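Local structure of MdbA (Actinomyces oris, 4Z7X) at residues His95-Leu100 against Glu186-Arg191; Ala39-Gly44 against Gly178-Leu183; Ala130-Ser135 against Ala155-Val160. The protein is a thiol-disulfide oxidoreductase that probably forms disulfide bonds in exported proteins, a process linked to sortase-mediated pilus assembly in this bacterium. All coordinates share one frame; numbering follows the deposited sequence.

Interaction 1. Residues His95-Leu100 against Glu186-Arg191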
loop_
_atom_site.group_PDB
_atom_site.type_symbol
_atom_site.label_atom_id
_atom_site.label_comp_id
_atom_site.label_asym_id
_atom_site.label_seq_id
_atom_site.Cartn_x
_atom_site.Cartn_y
_atom_site.Cartn_z
ATOM N N HIS A 95 -3.094 3.647 0.506
ATOM C CA HIS A 95 -3.494 4.346 1.738
ATOM C C HIS A 95 -3.556 3.347 2.897
ATOM O O HIS A 95 -4.511 2.589 2.990
ATOM C CB HIS A 95 -4.872 4.985 1.603
ATOM C CG HIS A 95 -5.014 6.003 0.520
ATOM N ND1 HIS A 95 -5.181 7.354 0.776
ATOM C CD2 HIS A 95 -5.079 5.863 -0.831
ATOM C CE1 HIS A 95 -5.339 7.999 -0.372
ATOM N NE2 HIS A 95 -5.299 7.117 -1.360
ATOM N N PRO A 96 -2.551 3.357 3.791
ATOM C CA PRO A 96 -2.506 2.381 4.874
ATOM C C PRO A 96 -3.357 2.826 6.050
ATOM O O PRO A 96 -3.480 4.007 6.308
ATOM C CB PRO A 96 -1.028 2.390 5.268
ATOM C CG PRO A 96 -0.626 3.812 5.047
ATOM C CD PRO A 96 -1.381 4.242 3.817
ATOM N N CYS A 97 -3.923 1.862 6.755
ATOM C CA CYS A 97 -4.505 2.096 8.064
ATOM C C CYS A 97 -4.379 0.896 8.985
ATOM O O CYS A 97 -3.874 -0.142 8.600
ATOM C CB CYS A 97 -5.967 2.542 7.902
ATOM S SG CYS A 97 -7.066 1.211 7.396
ATOM N N LYS A 98 -4.821 1.067 10.220
ATOM C CA LYS A 98 -4.781 0.025 11.228
ATOM C C LYS A 98 -6.200 -0.213 11.756
ATOM O O LYS A 98 -6.424 -0.314 12.973
ATOM C CB LYS A 98 -3.799 0.438 12.335
ATOM C CG LYS A 98 -3.423 -0.643 13.345
ATOM C CD LYS A 98 -2.234 -0.218 14.226
ATOM C CE LYS A 98 -2.043 -1.138 15.413
ATOM N NZ LYS A 98 -0.990 -0.697 16.367
ATOM N N LEU A 99 -7.154 -0.333 10.842
ATOM C CA LEU A 99 -8.552 -0.482 11.225
ATOM C C LEU A 99 -8.785 -1.656 12.176
ATOM O O LEU A 99 -9.565 -1.551 13.105
ATOM C CB LEU A 99 -9.385 -0.658 9.953
ATOM C CG LEU A 99 -10.887 -0.775 10.140
ATOM C CD1 LEU A 99 -11.442 0.509 10.762
ATOM C CD2 LEU A 99 -11.553 -1.032 8.816
ATOM N N LEU A 100 -8.091 -2.771 11.952
ATOM C CA LEU A 100 -8.329 -3.982 12.714
ATOM C C LEU A 100 -7.564 -4.031 14.041
ATOM O O LEU A 100 -7.660 -5.001 14.791
ATOM C CB LEU A 100 -8.035 -5.194 11.832
ATOM C CG LEU A 100 -9.004 -5.337 10.686
ATOM C CD1 LEU A 100 -8.540 -6.507 9.844
ATOM C CD2 LEU A 100 -10.454 -5.558 11.146
ATOM N N GLU A 186 -5.963 8.362 11.083
ATOM C CA GLU A 186 -6.612 9.674 11.106
ATOM C C GLU A 186 -7.277 9.985 9.771
ATOM O O GLU A 186 -8.394 10.509 9.717
ATOM C CB GLU A 186 -5.595 10.766 11.473
ATOM C CG GLU A 186 -6.204 12.151 11.601
ATOM C CD GLU A 186 -5.216 13.263 11.860
ATOM O OE1 GLU A 186 -3.985 13.019 11.919
ATOM O OE2 GLU A 186 -5.693 14.417 11.971
ATOM N N ALA A 187 -6.574 9.692 8.694
ATOM C CA ALA A 187 -7.067 9.962 7.355
ATOM C C ALA A 187 -8.271 9.066 6.998
ATOM O O ALA A 187 -9.242 9.500 6.373
ATOM C CB ALA A 187 -5.953 9.827 6.341
ATOM N N PHE A 188 -8.195 7.800 7.393
ATOM C CA PHE A 188 -9.254 6.858 7.129
ATOM C C PHE A 188 -10.518 7.319 7.862
ATOM O O PHE A 188 -11.600 7.380 7.269
ATOM C CB PHE A 188 -8.833 5.462 7.600
ATOM C CG PHE A 188 -9.807 4.383 7.283
ATOM C CD1 PHE A 188 -9.729 3.700 6.080
ATOM C CD2 PHE A 188 -10.827 4.064 8.171
ATOM C CE1 PHE A 188 -10.632 2.714 5.754
ATOM C CE2 PHE A 188 -11.731 3.048 7.878
ATOM C CZ PHE A 188 -11.638 2.382 6.667
ATOM N N LYS A 189 -10.356 7.737 9.131
ATOM C CA LYS A 189 -11.490 8.226 9.937
ATOM C C LYS A 189 -12.087 9.496 9.391
ATOM O O LYS A 189 -13.318 9.651 9.408
ATOM C CB LYS A 189 -11.113 8.457 11.412
ATOM C CG LYS A 189 -12.316 8.836 12.293
ATOM C CD LYS A 189 -11.969 9.848 13.376
ATOM C CE LYS A 189 -12.970 11.001 13.409
ATOM N NZ LYS A 189 -12.671 12.017 14.465
ATOM N N ALA A 190 -11.226 10.407 8.943
ATOM C CA ALA A 190 -11.659 11.718 8.469
ATOM C C ALA A 190 -12.612 11.572 7.299
ATOM O O ALA A 190 -13.596 12.295 7.192
ATOM C CB ALA A 190 -10.464 12.562 8.054
ATOM N N ARG A 191 -12.320 10.598 6.446
ATOM C CA ARG A 191 -13.072 10.363 5.231
ATOM C C ARG A 191 -14.257 9.430 5.415
ATOM O O ARG A 191 -14.991 9.116 4.435
ATOM C CB ARG A 191 -12.115 9.840 4.190
ATOM C CG ARG A 191 -11.090 10.907 3.879
ATOM C CD ARG A 191 -10.019 10.348 3.055
ATOM N NE ARG A 191 -9.256 11.430 2.442
ATOM C CZ ARG A 191 -7.962 11.352 2.170
ATOM N NH1 ARG A 191 -7.333 12.367 1.586
ATOM N NH2 ARG A 191 -7.287 10.297 2.561
#
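Cys97 and Phe188 make a sulfur-aromatic contact at the centre of this buried interface. The thiol sulfur lies over one face of the ring, with Cys97 SG 4.3 Å from the centroid of Phe188 and 26° off the ring normal, nearest to the CD1 side. SG is wedged between the backbone N and the carbonyl carbon of its own residue (chi1 73°), a rotamer that carries it to the phenyl face. A small, polarisable thiol suits a place close against an aromatic face.

Apolar packing extends the contact. Leu99 sets both methyls by the CE2-CZ part of the same ring, CD1 3.9 Å from Phe188 CE2 and CD2 4.0 Å from Phe188 CZ. Branching at CG lets this one leucine cover two neighbouring ring carbons. On the helix, Phe188 holds CG anti to the backbone N, which sends its ring toward the chain that follows strand 91-96. A serine in its place would probably leave the Cys97 sulfur without its aromatic face and the Leu99 methyls without this ring to pack on, opening a gap beside the helix.

At the polar end, His95 and Arg191 lie close without bonding: His95 ND1 is 4.0 Å from Arg191 NH2, and imidazole and guanidinium planes stand 79° apart. Each group has other partners. His95 NE2 is hydrogen-bonded to Asp60 and its ring stacks on Tyr62, while Arg191 forms a salt bridge with Asp38 and reaches the Pro15 carbonyl through NE.

The contact thus joins the C-terminal part of helix 178-190 to strand 91-96 and the loop after it; the largely helical chain between them is consistent with a DsbA-like insertion in a thioredoxin fold.

Interaction 2. Residues Ala39-Gly44 against Gly178-Leu183. With 3CX ((2S)-3-(cyclohexylamino)-2-hydroxypropane-1-sulfonic acid), chain C.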
loop_
_atom_site.group_PDB
_atom_site.type_symbol
_atom_site.label_atom_id
_atom_site.label_comp_id
_atom_site.label_asym_id
_atom_site.label_seq_id
_atom_site.Cartn_x
_atom_site.Cartn_y
_atom_site.Cartn_z
ATOM N N ALA A 39 -1.040 10.166 4.601
ATOM C CA ALA A 39 -0.371 8.889 4.842
ATOM C C ALA A 39 -0.178 7.991 3.612
ATOM O O ALA A 39 0.431 6.943 3.735
ATOM C CB ALA A 39 -1.012 8.101 5.985
ATOM N N SER A 40 -0.654 8.433 2.443
ATOM C CA SER A 40 -0.582 7.589 1.259
ATOM C C SER A 40 0.786 7.735 0.586
ATOM O O SER A 40 1.548 8.700 0.827
ATOM C CB SER A 40 -1.695 7.923 0.235
ATOM O OG SER A 40 -1.618 9.257 -0.283
ATOM N N TRP A 41 1.078 6.797 -0.309
ATOM C CA TRP A 41 2.189 6.940 -1.228
ATOM C C TRP A 41 1.761 6.505 -2.600
ATOM O O TRP A 41 0.799 5.748 -2.735
ATOM C CB TRP A 41 3.441 6.229 -0.764
ATOM C CG TRP A 41 3.488 4.770 -0.852
ATOM C CD1 TRP A 41 4.140 4.065 -1.807
ATOM C CD2 TRP A 41 2.977 3.790 0.089
ATOM N NE1 TRP A 41 4.076 2.729 -1.532
ATOM C CE2 TRP A 41 3.359 2.533 -0.384
ATOM C CE3 TRP A 41 2.195 3.857 1.243
ATOM C CZ2 TRP A 41 3.035 1.357 0.287
ATOM C CZ3 TRP A 41 1.858 2.688 1.907
ATOM C CH2 TRP A 41 2.286 1.459 1.433
ATOM N N THR A 42 2.479 6.968 -3.622
ATOM C CA THR A 42 1.983 6.829 -4.978
ATOM C C THR A 42 3.026 6.380 -5.974
ATOM O O THR A 42 4.217 6.573 -5.750
ATOM C CB THR A 42 1.332 8.129 -5.525
ATOM O OG1 THR A 42 2.336 9.119 -5.747
ATOM C CG2 THR A 42 0.304 8.685 -4.546
ATOM N N TYR A 43 2.507 5.813 -7.073
ATOM C CA TYR A 43 3.283 5.368 -8.217
ATOM C C TYR A 43 2.645 5.916 -9.490
ATOM O O TYR A 43 1.456 5.752 -9.696
ATOM C CB TYR A 43 3.313 3.818 -8.303
ATOM C CG TYR A 43 3.891 3.150 -7.062
ATOM C CD1 TYR A 43 5.232 2.801 -6.989
ATOM C CD2 TYR A 43 3.089 2.872 -5.976
ATOM C CE1 TYR A 43 5.773 2.198 -5.879
ATOM C CE2 TYR A 43 3.594 2.245 -4.856
ATOM C CZ TYR A 43 4.954 1.920 -4.796
ATOM O OH TYR A 43 5.431 1.314 -3.638
ATOM N N GLY A 44 3.460 6.560 -10.326
ATOM C CA GLY A 44 3.027 7.024 -11.639
ATOM C C GLY A 44 2.376 8.406 -11.777
ATOM O O GLY A 44 1.930 8.775 -12.864
ATOM N N GLY A 178 5.606 5.211 14.050
ATOM C CA GLY A 178 4.312 5.269 14.730
ATOM C C GLY A 178 3.471 6.433 14.330
ATOM O O GLY A 178 2.265 6.321 14.325
ATOM N N LYS A 179 4.104 7.569 14.011
ATOM C CA LYS A 179 3.334 8.727 13.539
ATOM C C LYS A 179 2.642 8.464 12.213
ATOM O O LYS A 179 1.534 8.959 11.943
ATOM C CB LYS A 179 4.207 9.984 13.382
ATOM C CG LYS A 179 4.585 10.613 14.706
ATOM C CD LYS A 179 5.546 11.794 14.507
ATOM C CE LYS A 179 5.021 12.897 13.607
ATOM N NZ LYS A 179 6.054 13.984 13.488
ATOM N N TRP A 180 3.276 7.659 11.391
ATOM C CA TRP A 180 2.681 7.317 10.097
ATOM C C TRP A 180 1.450 6.442 10.292
ATOM O O TRP A 180 0.428 6.631 9.647
ATOM C CB TRP A 180 3.705 6.560 9.248
ATOM C CG TRP A 180 3.263 6.229 7.858
ATOM C CD1 TRP A 180 2.385 6.904 7.093
ATOM C CD2 TRP A 180 3.699 5.117 7.086
ATOM N NE1 TRP A 180 2.258 6.300 5.854
ATOM C CE2 TRP A 180 3.074 5.205 5.827
ATOM C CE3 TRP A 180 4.595 4.080 7.312
ATOM C CZ2 TRP A 180 3.264 4.266 4.831
ATOM C CZ3 TRP A 180 4.781 3.138 6.321
ATOM C CH2 TRP A 180 4.151 3.249 5.092
ATOM N N VAL A 181 1.560 5.460 11.173
ATOM C CA VAL A 181 0.431 4.586 11.513
ATOM C C VAL A 181 -0.746 5.440 12.025
ATOM O O VAL A 181 -1.881 5.313 11.563
ATOM C CB VAL A 181 0.853 3.541 12.558
ATOM C CG1 VAL A 181 -0.310 2.694 13.005
ATOM C CG2 VAL A 181 1.997 2.682 12.034
ATOM N N LYS A 182 -0.449 6.362 12.948
ATOM C CA LYS A 182 -1.480 7.226 13.485
ATOM C C LYS A 182 -2.135 8.082 12.359
ATOM O O LYS A 182 -3.360 8.263 12.326
ATOM C CB LYS A 182 -0.898 8.092 14.624
ATOM C CG LYS A 182 -0.642 7.277 15.894
ATOM C CD LYS A 182 -0.165 8.059 17.136
ATOM C CE LYS A 182 1.352 8.020 17.380
ATOM N NZ LYS A 182 1.845 6.879 18.225
ATOM N N LEU A 183 -1.334 8.590 11.445
ATOM C CA LEU A 183 -1.853 9.452 10.384
ATOM C C LEU A 183 -2.763 8.658 9.446
ATOM O O LEU A 183 -3.793 9.173 8.981
ATOM C CB LEU A 183 -0.703 10.085 9.596
ATOM C CG LEU A 183 -1.081 11.070 8.511
ATOM C CD1 LEU A 183 -1.791 12.305 9.065
ATOM C CD2 LEU A 183 0.184 11.527 7.789
HETATM O OAA 3CX C . 7.875 9.467 -12.315
HETATM O OAB 3CX C . 5.505 8.997 -11.517
HETATM O OAC 3CX C . 5.542 7.700 -8.635
HETATM O OAD 3CX C . 6.673 10.759 -10.526
HETATM C CAE 3CX C . 7.987 4.633 -3.337
HETATM C CAF 3CX C . 7.745 6.043 -2.868
HETATM C CAG 3CX C . 8.661 4.479 -4.695
HETATM C CAH 3CX C . 7.163 6.888 -4.002
HETATM C CAI 3CX C . 8.129 5.313 -5.835
HETATM C CAJ 3CX C . 7.618 7.721 -7.528
HETATM C CAK 3CX C . 7.490 8.510 -9.886
HETATM N NAL 3CX C . 6.839 7.472 -6.300
HETATM C CAM 3CX C . 6.742 8.434 -8.546
HETATM C CAN 3CX C . 7.079 6.297 -5.402
HETATM S SAO 3CX C . 6.809 9.438 -11.091
#
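Ala39, in the loop just ahead of strand 41-43, comes closest to helix 178-190 at Leu183, their CA atoms 5.8 Å apart, and its backbone has a positive phi (79°). Trp180 NE1 donates to Ala39 O at 2.9 Å, and the N-H...O angle of 171° makes the bond nearly straight. The oxygen sits in the indole plane, whereas the donor is tilted somewhat from the carbonyl plane. Trp180 holds CG anti to its backbone N (chi1 -176°), which brings the indole to Ala39 although its CB does not point there. Ala39 CB lies 3.8 Å from Trp180 CD1, and Leu183 CD2 comes to 3.7 Å from Ala39 N; the small methyl lets both helix residues come close.

Strand 41-43 is the outermost strand on its side of the thioredoxin-fold sheet, antiparallel to strand 91-96, and helix 178-190 packs against its leading end. There Trp41 meets the edge of Trp180, CZ3 lying 3.6 Å from Trp180 CZ2. The six-membered rings are inclined obliquely to each other. Both indoles also touch Leu116 of helix 103-118, where broad apolar rings suit the buried space.

Trp41 NE1 turns the other way and donates in its ring plane to Tyr43 OH at 2.9 Å; that hydroxyl is hydrogen-bonded to Ser123 as well. Tyr43 CE1 touches the ligand's cyclohexyl ring, 3.9 Å from 3CX CAG. Gly44 N donates to the ligand hydroxyl OAC at 2.9 Å, at backbone angles that call for glycine, and Glu45 and Gly46 add further hydrogen bonds to the ligand.

Interaction 3. Residues Ala130-Ser135 against Ala155-Val160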
loop_
_atom_site.group_PDB
_atom_site.type_symbol
_atom_site.label_atom_id
_atom_site.label_comp_id
_atom_site.label_asym_id
_atom_site.label_seq_id
_atom_site.Cartn_x
_atom_site.Cartn_y
_atom_site.Cartn_z
ATOM N N ALA A 130 4.684 -8.686 1.909
ATOM C CA ALA A 130 4.176 -8.625 3.278
ATOM C C ALA A 130 2.767 -9.178 3.306
ATOM O O ALA A 130 2.399 -9.880 4.230
ATOM C CB ALA A 130 4.177 -7.206 3.773
ATOM N N PHE A 131 1.975 -8.877 2.283
ATOM C CA PHE A 131 0.650 -9.480 2.200
ATOM C C PHE A 131 0.725 -10.986 1.962
ATOM O O PHE A 131 -0.113 -11.721 2.449
ATOM C CB PHE A 131 -0.203 -8.817 1.127
ATOM C CG PHE A 131 -1.076 -7.704 1.646
ATOM C CD1 PHE A 131 -1.970 -7.956 2.660
ATOM C CD2 PHE A 131 -0.960 -6.391 1.196
ATOM C CE1 PHE A 131 -2.805 -6.965 3.145
ATOM C CE2 PHE A 131 -1.812 -5.408 1.659
ATOM C CZ PHE A 131 -2.727 -5.695 2.654
ATOM N N GLU A 132 1.720 -11.443 1.225
ATOM C CA GLU A 132 1.905 -12.879 0.952
ATOM C C GLU A 132 2.147 -13.636 2.253
ATOM O O GLU A 132 1.698 -14.765 2.435
ATOM C CB GLU A 132 3.083 -13.067 -0.033
ATOM C CG GLU A 132 3.338 -14.495 -0.486
ATOM C CD GLU A 132 4.178 -14.543 -1.757
ATOM O OE1 GLU A 132 4.500 -13.474 -2.326
ATOM O OE2 GLU A 132 4.545 -15.646 -2.180
ATOM N N ILE A 133 2.888 -13.018 3.160
ATOM C CA ILE A 133 3.104 -13.652 4.481
ATOM C C ILE A 133 1.734 -13.936 5.142
ATOM O O ILE A 133 1.472 -15.033 5.656
ATOM C CB ILE A 133 3.960 -12.770 5.438
ATOM C CG1 ILE A 133 5.406 -12.743 4.999
ATOM C CG2 ILE A 133 3.922 -13.267 6.869
ATOM C CD1 ILE A 133 6.271 -11.771 5.770
ATOM N N PHE A 134 0.876 -12.930 5.134
ATOM C CA PHE A 134 -0.410 -13.034 5.780
ATOM C C PHE A 134 -1.265 -14.066 5.060
ATOM O O PHE A 134 -1.889 -14.902 5.698
ATOM C CB PHE A 134 -1.090 -11.656 5.809
ATOM C CG PHE A 134 -2.266 -11.574 6.737
ATOM C CD1 PHE A 134 -2.101 -11.165 8.053
ATOM C CD2 PHE A 134 -3.529 -11.894 6.306
ATOM C CE1 PHE A 134 -3.177 -11.089 8.914
ATOM C CE2 PHE A 134 -4.617 -11.820 7.167
ATOM C CZ PHE A 134 -4.441 -11.413 8.473
ATOM N N SER A 135 -1.283 -14.021 3.726
ATOM C CA SER A 135 -2.045 -15.007 2.985
ATOM C C SER A 135 -1.590 -16.432 3.274
ATOM O O SER A 135 -2.397 -17.339 3.440
ATOM C CB SER A 135 -1.944 -14.759 1.478
ATOM O OG SER A 135 -2.584 -13.582 1.125
ATOM N N ALA A 155 11.849 -9.353 2.563
ATOM C CA ALA A 155 12.660 -8.357 1.944
ATOM C C ALA A 155 13.774 -8.993 1.097
ATOM O O ALA A 155 14.014 -8.555 -0.026
ATOM C CB ALA A 155 13.234 -7.467 2.999
ATOM N N ALA A 156 14.376 -10.078 1.577
ATOM C CA ALA A 156 15.393 -10.762 0.793
ATOM C C ALA A 156 14.772 -11.356 -0.470
ATOM O O ALA A 156 15.385 -11.306 -1.530
ATOM C CB ALA A 156 16.050 -11.852 1.616
ATOM N N LYS A 157 13.572 -11.914 -0.336
ATOM C CA LYS A 157 12.861 -12.526 -1.477
ATOM C C LYS A 157 12.696 -11.513 -2.624
ATOM O O LYS A 157 12.755 -11.886 -3.792
ATOM C CB LYS A 157 11.495 -13.090 -1.054
ATOM C CG LYS A 157 10.691 -13.728 -2.190
ATOM C CD LYS A 157 9.365 -14.351 -1.728
ATOM C CE LYS A 157 8.348 -13.311 -1.268
ATOM N NZ LYS A 157 6.911 -13.762 -1.280
ATOM N N VAL A 158 12.463 -10.243 -2.285
ATOM C CA VAL A 158 12.302 -9.203 -3.298
ATOM C C VAL A 158 13.534 -8.340 -3.468
ATOM O O VAL A 158 13.487 -7.341 -4.098
ATOM C CB VAL A 158 11.032 -8.341 -3.054
ATOM C CG1 VAL A 158 9.810 -9.250 -2.898
ATOM C CG2 VAL A 158 11.174 -7.402 -1.868
ATOM N N ASN A 159 14.645 -8.804 -2.930
ATOM C CA ASN A 159 15.962 -8.196 -3.115
ATOM C C ASN A 159 16.065 -6.739 -2.632
ATOM O O ASN A 159 16.788 -5.907 -3.210
ATOM C CB ASN A 159 16.416 -8.375 -4.559
ATOM C CG ASN A 159 16.413 -9.827 -4.975
ATOM O OD1 ASN A 159 17.078 -10.700 -4.335
ATOM N ND2 ASN A 159 15.648 -10.119 -5.993
ATOM N N VAL A 160 15.426 -6.463 -1.485
ATOM C CA VAL A 160 15.801 -5.313 -0.709
ATOM C C VAL A 160 17.271 -5.522 -0.276
ATOM O O VAL A 160 17.647 -6.623 0.108
ATOM C CB VAL A 160 14.883 -5.182 0.511
ATOM C CG1 VAL A 160 15.396 -4.165 1.521
ATOM C CG2 VAL A 160 13.451 -4.866 0.119
#
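Glu132 of helix 123-140 reaches Lys157, the last residue of helix 148-157, through a surface salt bridge. Glu132 CG points directly away from the backbone N (chi1 -176°) and the chain runs extended beyond it. Already at CB the lysine is near, with Glu132 CB 4.1 Å from Lys157 NZ; CG is closer, at 3.7 Å from the same nitrogen. At CD the carboxylate begins, and NZ lies above this flat group, not beside it. Of the two oxygens, OE1 takes the hydrogen bond from Lys157 NZ at 2.6 Å, met 75° out of the carboxylate plane, while OE2 stays at 3.2 Å from NZ. Both residues are modelled in two conformations and the bond is very short; the pairing in the given conformers is a salt bridge, its fine geometry doubtful.

The lysine comes from the neighbouring helix. Its chain bends at chi3 (68°), and its side chain also touches Ala129, about one turn before Glu132. Long flexible chains of opposite charge suit a surface pair, since they can adjust to each other. A lysine at a helix C-terminus may also be favoured by the negative end of the helix dipole.

Behind Lys157 the helix closes with a Schellman motif: Val160 N bonds to Ala155 O at 2.9 Å and Asn159 N to Ala156 O at 3.0 Å. Asn159 takes the positive phi that this ending needs, a conformation asparagine tolerates well. The arrangement, two neighbouring helices paired at the surface by an ion pair, is consistent with the helical region of DsbA-like thioredoxin-fold proteins.

How the interactions relate
Interactions 1 and 2 share helix 178-190 and the neighbouring strands 91-96 and 41-43, and their centres are about 10 Å apart. Pro96 joins them, its CD lying 3.3 Å from Ala39 O. Interaction 2 continues into the pocket of the bound sulfonic acid, whereas the His95 side chain of interaction 1 is about 13 Å from that ligand. Interaction 3 stands apart in the helical region, its centre about 23 Å from that of interaction 1 and about 19 Å from that of interaction 2. A thioredoxin-type CxxC pattern, Cys67 and Cys70, probably the redox site, is near both interactions 1 and 3: Leu99 lies close without touching, and Phe131 touches Cys70.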